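Local coordinates for protein probable arylamine n-acetyl transferase (Mycobacterium abscessus, PDB 4GUZ) that probably transfers an acetyl group from acetyl-coenzyme A to arylamine substrates, at residues Thr156-Arg160 against Trp171-Ala176. Sequence-based numbering, arbitrary orientation.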
loop_
_atom_site.group_PDB
_atom_site.type_symbol
_atom_site.label_atom_id
_atom_site.label_comp_id
_atom_site.label_asym_id
_atom_site.label_seq_id
_atom_site.Cartn_x
_atom_site.Cartn_y
_atom_site.Cartn_z
ATOM N N THR A 156 1.123 -16.221 3.019
ATOM C CA THR A 156 2.412 -16.591 3.616
ATOM C C THR A 156 3.491 -15.715 3.012
ATOM O O THR A 156 3.534 -15.527 1.790
ATOM C CB THR A 156 2.715 -18.092 3.444
ATOM O OG1 THR A 156 1.536 -18.845 3.698
ATOM C CG2 THR A 156 3.819 -18.576 4.378
ATOM N N TYR A 157 4.364 -15.192 3.875
ATOM C CA TYR A 157 5.470 -14.330 3.469
ATOM C C TYR A 157 6.792 -14.891 3.946
ATOM O O TYR A 157 6.849 -15.650 4.925
ATOM C CB TYR A 157 5.271 -12.902 4.031
ATOM C CG TYR A 157 4.003 -12.254 3.512
ATOM C CD1 TYR A 157 3.906 -11.827 2.188
ATOM C CD2 TYR A 157 2.897 -12.077 4.336
ATOM C CE1 TYR A 157 2.719 -11.303 1.685
ATOM C CE2 TYR A 157 1.703 -11.551 3.844
ATOM C CZ TYR A 157 1.617 -11.175 2.512
ATOM O OH TYR A 157 0.452 -10.637 2.011
ATOM N N ARG A 158 7.860 -14.503 3.261
ATOM C CA ARG A 158 9.213 -14.845 3.666
ATOM C C ARG A 158 10.015 -13.568 3.724
ATOM O O ARG A 158 9.967 -12.765 2.798
ATOM C CB ARG A 158 9.888 -15.847 2.741
ATOM C CG ARG A 158 11.199 -16.369 3.357
ATOM C CD ARG A 158 12.194 -16.819 2.334
ATOM N NE ARG A 158 13.324 -17.493 2.973
ATOM C CZ ARG A 158 14.268 -18.148 2.308
ATOM N NH1 ARG A 158 14.226 -18.219 0.982
ATOM N NH2 ARG A 158 15.262 -18.737 2.962
ATOM N N LEU A 159 10.709 -13.363 4.829
ATOM C CA LEU A 159 11.568 -12.204 5.029
ATOM C C LEU A 159 12.993 -12.717 5.081
ATOM O O LEU A 159 13.249 -13.686 5.772
ATOM C CB LEU A 159 11.160 -11.502 6.335
ATOM C CG LEU A 159 11.815 -10.168 6.677
ATOM C CD1 LEU A 159 11.435 -9.077 5.693
ATOM C CD2 LEU A 159 11.418 -9.731 8.080
ATOM N N ARG A 160 13.905 -12.117 4.315
ATOM C CA ARG A 160 15.298 -12.554 4.307
ATOM C C ARG A 160 16.240 -11.401 4.042
ATOM O O ARG A 160 16.152 -10.755 2.994
ATOM C CB ARG A 160 15.524 -13.646 3.254
ATOM C CG ARG A 160 16.854 -14.338 3.420
ATOM C CD ARG A 160 16.953 -15.555 2.541
ATOM N NE ARG A 160 18.237 -16.222 2.753
ATOM C CZ ARG A 160 18.857 -16.958 1.838
ATOM N NH1 ARG A 160 18.316 -17.131 0.637
ATOM N NH2 ARG A 160 20.027 -17.522 2.113
ATOM N N TRP A 171 16.671 -6.249 3.100
ATOM C CA TRP A 171 15.776 -7.400 3.207
ATOM C C TRP A 171 14.974 -7.597 1.943
ATOM O O TRP A 171 14.578 -6.614 1.313
ATOM C CB TRP A 171 14.768 -7.210 4.369
ATOM C CG TRP A 171 15.337 -7.346 5.748
ATOM C CD1 TRP A 171 15.186 -8.408 6.598
ATOM C CD2 TRP A 171 16.170 -6.399 6.431
ATOM N NE1 TRP A 171 15.901 -8.191 7.757
ATOM C CE2 TRP A 171 16.523 -6.973 7.678
ATOM C CE3 TRP A 171 16.655 -5.117 6.112
ATOM C CZ2 TRP A 171 17.340 -6.312 8.599
ATOM C CZ3 TRP A 171 17.523 -4.492 6.991
ATOM C CH2 TRP A 171 17.830 -5.071 8.236
ATOM N N THR A 172 14.592 -8.854 1.672
ATOM C CA THR A 172 13.653 -9.165 0.612
ATOM C C THR A 172 12.408 -9.672 1.280
ATOM O O THR A 172 12.490 -10.603 2.083
ATOM C CB THR A 172 14.206 -10.197 -0.411
ATOM O OG1 THR A 172 15.433 -9.735 -0.952
ATOM C CG2 THR A 172 13.202 -10.534 -1.550
ATOM N N LEU A 173 11.254 -9.092 0.935
ATOM C CA LEU A 173 9.977 -9.634 1.365
ATOM C C LEU A 173 9.432 -10.405 0.179
ATOM O O LEU A 173 9.325 -9.826 -0.907
ATOM C CB LEU A 173 8.983 -8.571 1.848
ATOM C CG LEU A 173 7.651 -9.128 2.339
ATOM C CD1 LEU A 173 7.788 -9.691 3.769
ATOM C CD2 LEU A 173 6.556 -8.061 2.304
ATOM N N SER A 174 9.141 -11.710 0.360
ATOM C CA SER A 174 8.621 -12.567 -0.722
ATOM C C SER A 174 7.228 -13.072 -0.387
ATOM O O SER A 174 6.869 -13.184 0.793
ATOM C CB SER A 174 9.533 -13.773 -0.973
ATOM O OG SER A 174 10.860 -13.407 -1.327
ATOM N N GLU A 175 6.457 -13.425 -1.417
ATOM C CA GLU A 175 5.122 -14.002 -1.175
ATOM C C GLU A 175 5.197 -15.444 -1.597
ATOM O O GLU A 175 5.994 -15.772 -2.478
ATOM C CB GLU A 175 3.998 -13.234 -1.903
ATOM C CG GLU A 175 4.162 -13.169 -3.421
ATOM C CD GLU A 175 3.060 -12.449 -4.177
ATOM O OE1 GLU A 175 2.880 -11.231 -3.950
ATOM O OE2 GLU A 175 2.415 -13.088 -5.041
ATOM N N ALA A 176 4.410 -16.327 -0.953
ATOM C CA ALA A 176 4.400 -17.730 -1.351
ATOM C C ALA A 176 4.003 -17.849 -2.835
ATOM O O ALA A 176 3.099 -17.151 -3.304
ATOM C CB ALA A 176 3.467 -18.532 -0.464
HETATM O O HOH W 1 17.364 -11.057 0.563
#
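Arg-158 and Ser-174 face each other as a hydrogen-bonded antiparallel pair, the bond from Ser-174 N to Arg-158 O being 2.8 Å long. Arg-160 and Thr-172 form the next such pair, and Ala-176 N adds a bond to Thr-156 O. Arg-160 O is gripped twice: Thr-172 N and a water both donate to it, the water at 2.7 Å while also bonding Thr-172 OG1. The threonine hydroxyl thus ties side chain to backbone through solvent.

Arg-158, Ser-174, Arg-160 and Thr-172 share one face of the sheet. The non-hydrogen-bonded pairs, Tyr-157 with Glu-175 and Leu-159 with Leu-173, share the other, where Tyr-157 and the two leucines make apolar contacts with one another and with Trp-171. With CG anti to the backbone N (chi1 -173°), Leu-159 lays its CG 3.8 Å from Trp-171 CD1, while Leu-159 CD1 lies 4.2 Å from Leu-173 CD1. Branched leucines suit this buried place because each can fill space against two neighbours. Leu-173 CD1 also meets Tyr-157 CB at 4.1 Å, and Ser-174 O sits at the edge of the tyrosine ring, in its plane, 3.5 Å from Tyr-157 CD1.

Arg-158 and Glu-175, both partly exposed, send their charged ends away from the hairpin, to salt bridges with Glu-147 and Arg-188. Arg-160 CD lies over one face of the Arg-158 guanidinium, toward its rim. Trp-171 is a buried ring whose NE1 is satisfied by Val-145 O.

The arrangement is a beta hairpin, strands 155-162 and 170-176, within a larger antiparallel sheet. Leu-173 also touches His-189 and Asp-131, the latter probably part of the Cys-His-Asp catalytic triad characteristic of arylamine N-acetyltransferases.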